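Side-chain contacts in GTP cyclohydrolase 1 type 2 homolog (Escherichia coli, Escherichia coli O157:H7, PDB 1NMO), which binds a pair of metal ions in each subunit of a ring-shaped hexamer and may help degrade radiation-damaged nucleotides: residues S45-D50 / I241-P246; G65-G70 / G77-R82; L133-P136 / L140-A143; S144-E147 / K153-W156. All blocks are in the same frame, centred on the assembly; numbering follows the deposited sequence.

Contact 1. Residues S45-D50 / I241-P246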
loop_
_atom_site.group_PDB
_atom_site.type_symbol
_atom_site.label_atom_id
_atom_site.label_comp_id
_atom_site.label_asym_id
_atom_site.label_seq_id
_atom_site.Cartn_x
_atom_site.Cartn_y
_atom_site.Cartn_z
ATOM N N SER A 45 -9.075 -17.980 24.724
ATOM C CA SER A 45 -9.442 -18.166 23.348
ATOM C C SER A 45 -8.939 -19.509 22.857
ATOM O O SER A 45 -8.094 -20.126 23.472
ATOM C CB SER A 45 -8.763 -17.081 22.496
ATOM O OG SER A 45 -7.331 -17.231 22.714
ATOM N N GLN A 46 -9.452 -19.964 21.712
ATOM C CA GLN A 46 -8.975 -21.231 21.176
ATOM C C GLN A 46 -7.472 -21.129 20.979
ATOM O O GLN A 46 -6.754 -22.100 21.176
ATOM C CB GLN A 46 -9.563 -21.450 19.797
ATOM C CG GLN A 46 -9.257 -22.873 19.258
ATOM C CD GLN A 46 -10.009 -23.869 20.081
ATOM O OE1 GLN A 46 -11.237 -23.689 20.274
ATOM N NE2 GLN A 46 -9.326 -24.906 20.599
ATOM N N ALA A 47 -6.973 -19.957 20.566
ATOM C CA ALA A 47 -5.543 -19.811 20.299
ATOM C C ALA A 47 -4.669 -20.052 21.514
ATOM O O ALA A 47 -3.621 -20.644 21.379
ATOM C CB ALA A 47 -5.252 -18.421 19.669
ATOM N N LEU A 48 -5.083 -19.646 22.698
ATOM C CA LEU A 48 -4.297 -19.864 23.954
ATOM C C LEU A 48 -4.386 -21.301 24.299
ATOM O O LEU A 48 -3.434 -21.968 24.747
ATOM C CB LEU A 48 -4.922 -19.157 25.157
ATOM C CG LEU A 48 -4.215 -18.270 26.152
ATOM C CD1 LEU A 48 -4.725 -18.460 27.605
ATOM C CD2 LEU A 48 -2.752 -18.438 25.995
ATOM N N LEU A 49 -5.584 -21.813 24.161
ATOM C CA LEU A 49 -5.816 -23.235 24.497
ATOM C C LEU A 49 -4.984 -24.139 23.599
ATOM O O LEU A 49 -4.485 -25.183 23.999
ATOM C CB LEU A 49 -7.283 -23.462 24.299
ATOM C CG LEU A 49 -8.199 -23.551 25.507
ATOM C CD1 LEU A 49 -7.767 -22.801 26.673
ATOM C CD2 LEU A 49 -9.567 -23.253 25.060
ATOM N N ASP A 50 -4.843 -23.777 22.344
ATOM C CA ASP A 50 -4.016 -24.635 21.514
ATOM C C ASP A 50 -2.552 -24.474 22.023
ATOM O O ASP A 50 -1.754 -25.423 22.030
ATOM C CB ASP A 50 -4.113 -24.233 20.027
ATOM C CG ASP A 50 -5.539 -24.337 19.465
ATOM O OD1 ASP A 50 -6.373 -25.159 19.978
ATOM O OD2 ASP A 50 -5.797 -23.625 18.471
ATOM N N ILE A 241 1.471 -16.036 28.005
ATOM C CA ILE A 241 1.488 -15.870 26.536
ATOM C C ILE A 241 0.606 -14.703 26.085
ATOM O O ILE A 241 -0.614 -14.704 26.373
ATOM C CB ILE A 241 0.983 -17.133 25.832
ATOM C CG1 ILE A 241 1.852 -18.295 26.269
ATOM C CG2 ILE A 241 1.131 -16.994 24.285
ATOM C CD1 ILE A 241 1.673 -19.545 25.400
ATOM N N ASP A 242 1.196 -13.698 25.428
ATOM C CA ASP A 242 0.451 -12.542 24.928
ATOM C C ASP A 242 -0.019 -12.815 23.459
ATOM O O ASP A 242 0.760 -12.691 22.530
ATOM C CB ASP A 242 1.358 -11.300 24.965
ATOM C CG ASP A 242 0.667 -10.011 24.385
ATOM O OD1 ASP A 242 -0.528 -10.056 24.000
ATOM O OD2 ASP A 242 1.333 -8.937 24.321
ATOM N N ILE A 243 -1.279 -13.204 23.232
ATOM C CA ILE A 243 -1.749 -13.388 21.847
ATOM C C ILE A 243 -2.507 -12.129 21.567
ATOM O O ILE A 243 -3.543 -11.873 22.144
ATOM C CB ILE A 243 -2.601 -14.546 21.750
ATOM C CG1 ILE A 243 -1.819 -15.669 22.521
ATOM C CG2 ILE A 243 -3.032 -14.785 20.186
ATOM C CD1 ILE A 243 -2.240 -17.165 22.286
ATOM N N PRO A 244 -1.950 -11.309 20.653
ATOM C CA PRO A 244 -2.416 -10.027 20.194
ATOM C C PRO A 244 -3.848 -9.994 19.741
ATOM O O PRO A 244 -4.300 -10.853 18.962
ATOM C CB PRO A 244 -1.400 -9.676 19.096
ATOM C CG PRO A 244 -0.106 -10.304 19.651
ATOM C CD PRO A 244 -0.711 -11.691 19.947
ATOM N N ASN A 245 -4.551 -8.988 20.229
ATOM C CA ASN A 245 -5.954 -8.746 19.930
ATOM C C ASN A 245 -5.940 -7.199 19.716
ATOM O O ASN A 245 -5.404 -6.458 20.576
ATOM C CB ASN A 245 -6.787 -9.189 21.144
ATOM C CG ASN A 245 -8.302 -8.913 20.967
ATOM O OD1 ASN A 245 -8.698 -7.968 20.229
ATOM N ND2 ASN A 245 -9.153 -9.701 21.668
ATOM N N PRO A 246 -6.461 -6.670 18.565
ATOM C CA PRO A 246 -6.400 -5.185 18.412
ATOM C C PRO A 246 -7.401 -4.370 19.172
ATOM O O PRO A 246 -7.202 -3.127 19.382
ATOM C CB PRO A 246 -6.568 -4.954 16.909
ATOM C CG PRO A 246 -7.402 -6.169 16.481
ATOM C CD PRO A 246 -6.679 -7.322 17.280
#

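Contact 2. Residues G65-G70 / G77-R82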
loop_
_atom_site.group_PDB
_atom_site.type_symbol
_atom_site.label_atom_id
_atom_site.label_comp_id
_atom_site.label_asym_id
_atom_site.label_seq_id
_atom_site.Cartn_x
_atom_site.Cartn_y
_atom_site.Cartn_z
ATOM N N GLY A 65 -12.464 -15.712 31.275
ATOM C CA GLY A 65 -12.730 -17.129 31.044
ATOM C C GLY A 65 -14.107 -17.263 30.481
ATOM O O GLY A 65 -14.459 -16.483 29.596
ATOM N N TYR A 66 -14.920 -18.195 31.007
ATOM C CA TYR A 66 -16.267 -18.417 30.423
ATOM C C TYR A 66 -17.442 -18.220 31.397
ATOM O O TYR A 66 -17.289 -17.682 32.495
ATOM C CB TYR A 66 -16.350 -19.849 29.875
ATOM C CG TYR A 66 -15.205 -20.291 28.977
ATOM C CD1 TYR A 66 -14.603 -19.405 28.145
ATOM C CD2 TYR A 66 -14.716 -21.627 28.979
ATOM C CE1 TYR A 66 -13.524 -19.787 27.338
ATOM C CE2 TYR A 66 -13.633 -22.013 28.153
ATOM C CZ TYR A 66 -13.043 -21.061 27.346
ATOM O OH TYR A 66 -11.908 -21.276 26.554
ATOM N N PHE A 67 -18.628 -18.632 30.951
ATOM C CA PHE A 67 -19.835 -18.620 31.804
ATOM C C PHE A 67 -20.244 -17.256 32.313
ATOM O O PHE A 67 -20.533 -17.109 33.501
ATOM C CB PHE A 67 -19.560 -19.522 32.990
ATOM C CG PHE A 67 -18.944 -20.834 32.581
ATOM C CD1 PHE A 67 -19.511 -21.567 31.549
ATOM C CD2 PHE A 67 -17.819 -21.322 33.203
ATOM C CE1 PHE A 67 -18.958 -22.773 31.137
ATOM C CE2 PHE A 67 -17.271 -22.503 32.811
ATOM C CZ PHE A 67 -17.861 -23.234 31.757
ATOM N N TRP A 68 -20.199 -16.256 31.424
ATOM C CA TRP A 68 -20.614 -14.879 31.737
ATOM C C TRP A 68 -22.142 -14.844 31.990
ATOM O O TRP A 68 -22.942 -15.571 31.330
ATOM C CB TRP A 68 -20.271 -13.939 30.571
ATOM C CG TRP A 68 -18.804 -13.810 30.395
ATOM C CD1 TRP A 68 -17.999 -14.642 29.630
ATOM C CD2 TRP A 68 -17.888 -12.982 31.184
ATOM N NE1 TRP A 68 -16.645 -14.400 29.921
ATOM C CE2 TRP A 68 -16.543 -13.394 30.846
ATOM C CE3 TRP A 68 -18.063 -11.942 32.139
ATOM C CZ2 TRP A 68 -15.390 -12.801 31.436
ATOM C CZ3 TRP A 68 -16.909 -11.355 32.727
ATOM C CH2 TRP A 68 -15.592 -11.791 32.366
ATOM N N LYS A 69 -22.520 -13.962 32.919
ATOM C CA LYS A 69 -23.896 -13.834 33.263
ATOM C C LYS A 69 -24.718 -13.463 32.030
ATOM O O LYS A 69 -24.393 -12.523 31.241
ATOM C CB LYS A 69 -24.111 -12.811 34.402
ATOM C CG LYS A 69 -25.419 -13.044 35.205
ATOM C CD LYS A 69 -25.167 -13.471 36.719
ATOM C CE LYS A 69 -24.012 -12.667 37.413
ATOM N NZ LYS A 69 -24.282 -11.195 37.707
ATOM N N GLY A 70 -25.770 -14.280 31.847
ATOM C CA GLY A 70 -26.679 -14.074 30.737
ATOM C C GLY A 70 -26.411 -14.761 29.413
ATOM O O GLY A 70 -27.319 -14.717 28.607
ATOM N N GLY A 77 -20.496 -24.685 18.546
ATOM C CA GLY A 77 -19.608 -23.714 17.919
ATOM C C GLY A 77 -18.351 -23.534 18.747
ATOM O O GLY A 77 -17.824 -24.510 19.293
HETATM N N MSE A 78 -17.913 -22.288 18.925
HETATM C CA MSE A 78 -16.686 -22.002 19.676
HETATM C C MSE A 78 -16.614 -22.633 21.085
HETATM O O MSE A 78 -15.537 -23.080 21.541
HETATM C CB MSE A 78 -16.527 -20.482 19.837
HETATM C CG MSE A 78 -16.193 -19.718 18.646
HETATM SE SE MSE A 78 -16.794 -17.894 19.088
HETATM C CE MSE A 78 -15.275 -17.466 20.376
ATOM N N LYS A 79 -17.731 -22.633 21.810
ATOM C CA LYS A 79 -17.752 -23.207 23.164
ATOM C C LYS A 79 -17.440 -24.703 23.168
ATOM O O LYS A 79 -16.795 -25.207 24.095
ATOM C CB LYS A 79 -19.114 -23.042 23.828
ATOM C CG LYS A 79 -19.361 -21.779 24.686
ATOM C CD LYS A 79 -20.636 -22.032 25.622
ATOM C CE LYS A 79 -20.321 -22.491 27.142
ATOM N NZ LYS A 79 -21.432 -22.004 28.095
ATOM N N ARG A 80 -17.916 -25.419 22.160
ATOM C CA ARG A 80 -17.676 -26.847 22.114
ATOM C C ARG A 80 -16.242 -27.075 21.796
ATOM O O ARG A 80 -15.660 -28.053 22.254
ATOM C CB ARG A 80 -18.513 -27.563 21.010
ATOM C CG ARG A 80 -17.841 -28.871 20.436
ATOM C CD ARG A 80 -18.450 -29.227 19.084
ATOM N NE ARG A 80 -17.817 -30.242 18.164
ATOM C CZ ARG A 80 -17.515 -31.523 18.459
ATOM N NH1 ARG A 80 -17.747 -32.039 19.692
ATOM N NH2 ARG A 80 -17.014 -32.303 17.507
ATOM N N ASN A 81 -15.663 -26.194 20.989
ATOM C CA ASN A 81 -14.249 -26.391 20.578
ATOM C C ASN A 81 -13.328 -26.142 21.751
ATOM O O ASN A 81 -12.412 -26.916 22.006
ATOM C CB ASN A 81 -13.874 -25.445 19.464
ATOM C CG ASN A 81 -14.667 -25.720 18.168
ATOM O OD1 ASN A 81 -15.040 -26.869 17.877
ATOM N ND2 ASN A 81 -14.897 -24.668 17.375
ATOM N N ARG A 82 -13.633 -25.079 22.492
ATOM C CA ARG A 82 -12.831 -24.692 23.606
ATOM C C ARG A 82 -12.907 -25.671 24.758
ATOM O O ARG A 82 -11.904 -25.980 25.407
ATOM C CB ARG A 82 -13.298 -23.341 24.051
ATOM C CG ARG A 82 -12.987 -22.280 23.149
ATOM C CD ARG A 82 -13.821 -21.008 23.562
ATOM N NE ARG A 82 -13.278 -19.922 22.727
ATOM C CZ ARG A 82 -13.282 -18.651 23.044
ATOM N NH1 ARG A 82 -13.828 -18.258 24.177
ATOM N NH2 ARG A 82 -12.664 -17.785 22.239
#

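Contact 3. Residues L133-P136 / L140-A143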
loop_
_atom_site.group_PDB
_atom_site.type_symbol
_atom_site.label_atom_id
_atom_site.label_comp_id
_atom_site.label_asym_id
_atom_site.label_seq_id
_atom_site.Cartn_x
_atom_site.Cartn_y
_atom_site.Cartn_z
ATOM N N LEU A 133 0.751 11.660 37.018
ATOM C CA LEU A 133 1.952 11.288 36.280
ATOM C C LEU A 133 3.096 11.951 37.067
ATOM O O LEU A 133 2.993 13.127 37.481
ATOM C CB LEU A 133 1.935 11.913 34.887
ATOM C CG LEU A 133 1.006 11.206 33.934
ATOM C CD1 LEU A 133 0.671 12.161 32.777
ATOM C CD2 LEU A 133 1.677 9.916 33.457
ATOM N N THR A 134 4.158 11.191 37.301
ATOM C CA THR A 134 5.327 11.686 37.972
ATOM C C THR A 134 6.051 12.599 36.998
ATOM O O THR A 134 7.077 13.138 37.315
ATOM C CB THR A 134 6.286 10.558 38.343
ATOM O OG1 THR A 134 6.309 9.587 37.289
ATOM C CG2 THR A 134 5.854 9.923 39.671
HETATM N N MSE A 135 5.572 12.742 35.789
HETATM C CA MSE A 135 6.230 13.709 34.933
HETATM C C MSE A 135 5.144 14.238 34.047
HETATM O O MSE A 135 4.967 13.755 32.905
HETATM C CB MSE A 135 7.345 13.078 34.131
HETATM C CG MSE A 135 8.409 14.129 33.799
HETATM SE SE MSE A 135 9.571 13.637 32.238
HETATM C CE MSE A 135 8.207 13.567 30.814
ATOM N N PRO A 136 4.413 15.285 34.531
ATOM C CA PRO A 136 3.293 15.855 33.739
ATOM C C PRO A 136 3.780 16.221 32.395
ATOM O O PRO A 136 4.909 16.613 32.330
ATOM C CB PRO A 136 2.872 17.085 34.523
ATOM C CG PRO A 136 3.412 16.824 35.975
ATOM C CD PRO A 136 4.781 16.182 35.651
ATOM N N LEU A 140 -0.697 15.338 23.778
ATOM C CA LEU A 140 -0.143 14.654 22.597
ATOM C C LEU A 140 1.011 13.766 23.039
ATOM O O LEU A 140 1.150 12.574 22.662
ATOM C CB LEU A 140 0.321 15.706 21.593
ATOM C CG LEU A 140 1.435 15.312 20.597
ATOM C CD1 LEU A 140 0.855 14.280 19.629
ATOM C CD2 LEU A 140 1.931 16.576 19.756
ATOM N N GLU A 141 1.832 14.355 23.885
ATOM C CA GLU A 141 2.986 13.656 24.463
ATOM C C GLU A 141 2.506 12.449 25.280
ATOM O O GLU A 141 3.131 11.370 25.253
ATOM C CB GLU A 141 3.743 14.616 25.387
ATOM C CG GLU A 141 5.245 14.507 25.177
ATOM C CD GLU A 141 6.058 15.384 26.164
ATOM O OE1 GLU A 141 5.856 16.652 26.146
ATOM O OE2 GLU A 141 6.895 14.785 26.924
ATOM N N LEU A 142 1.417 12.606 26.011
ATOM C CA LEU A 142 0.944 11.472 26.787
ATOM C C LEU A 142 0.530 10.367 25.796
ATOM O O LEU A 142 0.730 9.198 26.044
ATOM C CB LEU A 142 -0.247 11.875 27.681
ATOM C CG LEU A 142 -0.716 10.723 28.577
ATOM C CD1 LEU A 142 0.503 10.129 29.263
ATOM C CD2 LEU A 142 -1.743 11.210 29.624
ATOM N N ALA A 143 -0.034 10.744 24.661
ATOM C CA ALA A 143 -0.480 9.773 23.649
ATOM C C ALA A 143 0.673 8.996 23.136
ATOM O O ALA A 143 0.637 7.762 23.050
ATOM C CB ALA A 143 -1.128 10.474 22.503
#

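Contact 4. Residues S144-E147 / K153-W156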
loop_
_atom_site.group_PDB
_atom_site.type_symbol
_atom_site.label_atom_id
_atom_site.label_comp_id
_atom_site.label_asym_id
_atom_site.label_seq_id
_atom_site.Cartn_x
_atom_site.Cartn_y
_atom_site.Cartn_z
ATOM N N SER A 144 1.723 9.716 22.786
ATOM C CA SER A 144 2.918 9.023 22.297
ATOM C C SER A 144 3.538 8.126 23.314
ATOM O O SER A 144 4.089 7.092 22.970
ATOM C CB SER A 144 3.990 10.015 21.875
ATOM O OG SER A 144 3.631 10.409 20.591
ATOM N N TRP A 145 3.478 8.536 24.566
ATOM C CA TRP A 145 4.041 7.759 25.669
ATOM C C TRP A 145 3.273 6.420 25.871
ATOM O O TRP A 145 3.847 5.297 26.026
ATOM C CB TRP A 145 3.895 8.623 26.910
ATOM C CG TRP A 145 4.192 7.929 28.171
ATOM C CD1 TRP A 145 3.354 7.727 29.219
ATOM C CD2 TRP A 145 5.471 7.468 28.568
ATOM N NE1 TRP A 145 4.052 7.165 30.296
ATOM C CE2 TRP A 145 5.354 7.000 29.905
ATOM C CE3 TRP A 145 6.721 7.418 27.925
ATOM C CZ2 TRP A 145 6.432 6.476 30.598
ATOM C CZ3 TRP A 145 7.805 6.898 28.626
ATOM C CH2 TRP A 145 7.644 6.434 29.962
ATOM N N ILE A 146 1.960 6.549 25.926
ATOM C CA ILE A 146 1.086 5.391 26.102
ATOM C C ILE A 146 1.393 4.389 24.962
ATOM O O ILE A 146 1.548 3.158 25.197
ATOM C CB ILE A 146 -0.394 5.885 26.104
ATOM C CG1 ILE A 146 -0.607 6.730 27.373
ATOM C CG2 ILE A 146 -1.393 4.735 26.070
ATOM C CD1 ILE A 146 -2.070 7.162 27.701
ATOM N N GLU A 147 1.549 4.913 23.747
ATOM C CA GLU A 147 1.811 4.039 22.590
ATOM C C GLU A 147 3.164 3.319 22.632
ATOM O O GLU A 147 3.278 2.151 22.180
ATOM C CB GLU A 147 1.676 4.833 21.285
ATOM C CG GLU A 147 2.381 4.208 20.060
ATOM C CD GLU A 147 2.092 5.020 18.746
ATOM O OE1 GLU A 147 1.538 6.146 18.812
ATOM O OE2 GLU A 147 2.424 4.560 17.641
ATOM N N LYS A 153 -1.022 2.276 19.258
ATOM C CA LYS A 153 -1.432 3.712 19.207
ATOM C C LYS A 153 -2.798 3.942 19.849
ATOM O O LYS A 153 -3.817 3.400 19.400
ATOM C CB LYS A 153 -1.489 4.189 17.739
ATOM C CG LYS A 153 -1.745 5.724 17.546
ATOM C CD LYS A 153 -1.772 6.098 16.057
ATOM C CE LYS A 153 -1.892 7.606 15.805
ATOM N NZ LYS A 153 -3.213 8.119 16.377
ATOM N N PRO A 154 -2.877 4.787 20.877
ATOM C CA PRO A 154 -4.244 4.902 21.386
ATOM C C PRO A 154 -5.084 5.956 20.661
ATOM O O PRO A 154 -4.579 6.864 19.966
ATOM C CB PRO A 154 -4.000 5.337 22.833
ATOM C CG PRO A 154 -2.958 6.438 22.549
ATOM C CD PRO A 154 -1.955 5.630 21.681
ATOM N N LEU A 155 -6.394 5.859 20.856
ATOM C CA LEU A 155 -7.289 6.885 20.314
ATOM C C LEU A 155 -7.147 8.002 21.340
ATOM O O LEU A 155 -7.337 7.758 22.523
ATOM C CB LEU A 155 -8.753 6.429 20.327
ATOM C CG LEU A 155 -9.779 7.594 20.322
ATOM C CD1 LEU A 155 -9.329 8.562 19.242
ATOM C CD2 LEU A 155 -11.189 7.134 19.960
ATOM N N TRP A 156 -6.803 9.217 20.924
ATOM C CA TRP A 156 -6.702 10.322 21.896
ATOM C C TRP A 156 -7.616 11.481 21.486
ATOM O O TRP A 156 -7.590 11.950 20.345
ATOM C CB TRP A 156 -5.269 10.807 22.033
ATOM C CG TRP A 156 -5.086 12.233 22.679
ATOM C CD1 TRP A 156 -5.571 12.666 23.891
ATOM C CD2 TRP A 156 -4.414 13.368 22.102
ATOM N NE1 TRP A 156 -5.252 13.998 24.082
ATOM C CE2 TRP A 156 -4.542 14.444 23.007
ATOM C CE3 TRP A 156 -3.710 13.576 20.905
ATOM C CZ2 TRP A 156 -3.995 15.708 22.760
ATOM C CZ3 TRP A 156 -3.168 14.843 20.667
ATOM C CH2 TRP A 156 -3.314 15.876 21.585
#

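Contact 1. Residues S45-D50 / I241-P246
I243 presses the end of its side chain against the backbone of helix 46-54, and this is the tight part of the contact: I243 CD1 lies 3.8 Å from L48 CA and 4.2 Å from A47 CB. The methyl reaches the helix because CG1 stands anti to the carbonyl carbon (chi1 -47°) and the chain then runs on extended. L48 answers with one branch. Its CD2 is 4.0 Å from I243 CD1 and equally 4.0 Å from I241 CB, so a single methyl touches both isoleucines. Behind L48, V60 and V62 of strand 59-62 continue the apolar packing. The other side is looser and polar. A47 is partly exposed, and on the flank turned from the isoleucines Q46 NE2 donates to D50 OD1 at 3.0 Å, almost straight (178°), on the syn side but tilted out of the carboxylate plane. At the helix start S45 OG accepts from L48 N at 3.3 Å, an N-cap bond. Beyond I243 the loop meets a second subunit, where P244 O accepts from R204 of that chain. With no hydrogen bond between the two segments, their direct contact is apolar and rests on methyl packing.

Contact 2. Residues G65-G70 / G77-R82
Y66 and R82 meet with ring and guanidinium planes 29° apart, Y66 CE1 lying 3.5 Å from R82 NH1 in an oblique approach. The methyl CE of selenomethionine M78 covers one face of the guanidinium, 3.2 Å above its plane and displaced from the centre. The F67 ring carries Y66 CB over the centre of one face, while K79 NZ comes in at its edge, near the ring plane, 4.0 Å from F67 CD1. One face of the W68 ring has Y66 O above its rim, and W68 NE1 donates to G65 O at 3.0 Å, reaching it from above the carbonyl plane. The aliphatic part of R82 crosses the hydroxyl end of the Y66 ring at a slant: R82 CB is 3.5 Å from Y66 OH. Extended from CG to NE, the arginine chain carries the guanidinium past the ring to E205 of a second subunit, with which NH2 forms a salt bridge. The hydroxyl of Y66 is hydrogen-bonded to A44 O. The contact thus fastens the loop after strand 59-62 to the first turn of helix 78-88. L49 of helix 46-54 touches both Y66 and R82, L83 and L86 of helix 78-88 pack on Y66, and Q28 and V29 of strand 26-29 lie against F67.

Contact 3. Residues L133-P136 / L140-A143
A strand-to-helix connection brings L133 and L142 together: strand 128-137 of the mixed six-stranded sheet is followed almost at once by helix 139-150, which packs back over the sheet. The backbone turns a corner at T134 and M135, just after L133; M135, within the corner, also touches the helix.

The apolar part is made by the two buried leucines. L133 offers a single methyl, CD1, which meets both branches of L142, at 4.1 Å from L142 CD1 and again 4.1 Å from L142 CD2. It therefore sits before the fork of the other leucine, and the two side chains cross at a slant. L142 can present that fork because its CG is anti to the backbone N (chi1 -177°). V165 of strand 165-170 touches both leucines, while I118 lies against L133 and Y211 against L142, so the pair belongs to the layer between helix and sheet.

Polar bonds lie outside the pairing itself. No hydrogen bond joins the two segments; at the corner T134 OG1 is bonded to G117 O, and L133 has a backbone bond with Q166 of the neighbouring strand.

The remaining contact is a loose one between two exposed residues, selenomethionine M135 and E141. There the methyl M135 CE stops 4.3 Å from the carboxylate oxygen E141 OE2.

Contact 4. Residues S144-E147 / K153-W156
The backbones come closest at E147 and K153, whose CA atoms are 4.7 Å apart, where the chain leaving helix 139-150 folds back past it. This is an alpha-to-beta connection of the mixed six-stranded sheet, leading the chain into strand 155-157, outermost within this chain.

P154 faces the helix and does the inner packing. Its ring carbon CD lies 3.7 Å from E147 CB, and its CB is 4.2 Å from I146 CG2, so the pyrrolidine bridges two consecutive helix residues. I146 CG2 stands anti to its own backbone nitrogen, which places that branch toward the proline while chi1 of -67° sends CG1 elsewhere; Y211 and A213 also touch I146. P154 and I146 are both buried, in contrast to the outer half of the contact.

There E147 runs extended across the start of K153, with E147 CD 3.8 Å from K153 CA. The two side chains cross at a slant, and what touches the carboxylate is the aliphatic base of the lysine. K153 bends at its last torsion, and its NZ remains 5.7 Å from E147 OE1. The opposite charges are near enough for a probable mild attraction, but no salt bridge forms. Instead, the nearest approach of the pair is between E147 OE1 and the methylene carbon K153 CG, at 3.5 Å.

From the N terminus, 45-50 opens contact 1, which closes only at 241-246, just after the last strand, so the other three contacts all fall within its span. Contact 2 closes a short loop between strand 59-62 and helix 78-88, and it touches contact 1 through Q46 with N81 and L49 with Y66; both also meet a second subunit. Contacts 3 and 4 follow in series, joining successive turns of helix 139-150 to the six-stranded sheet. They adjoin, W156 packing on L140 and P154 on A143. Contacts 2 and 3 lie on opposite sides of the chain's centre, their centres about 39 Å apart.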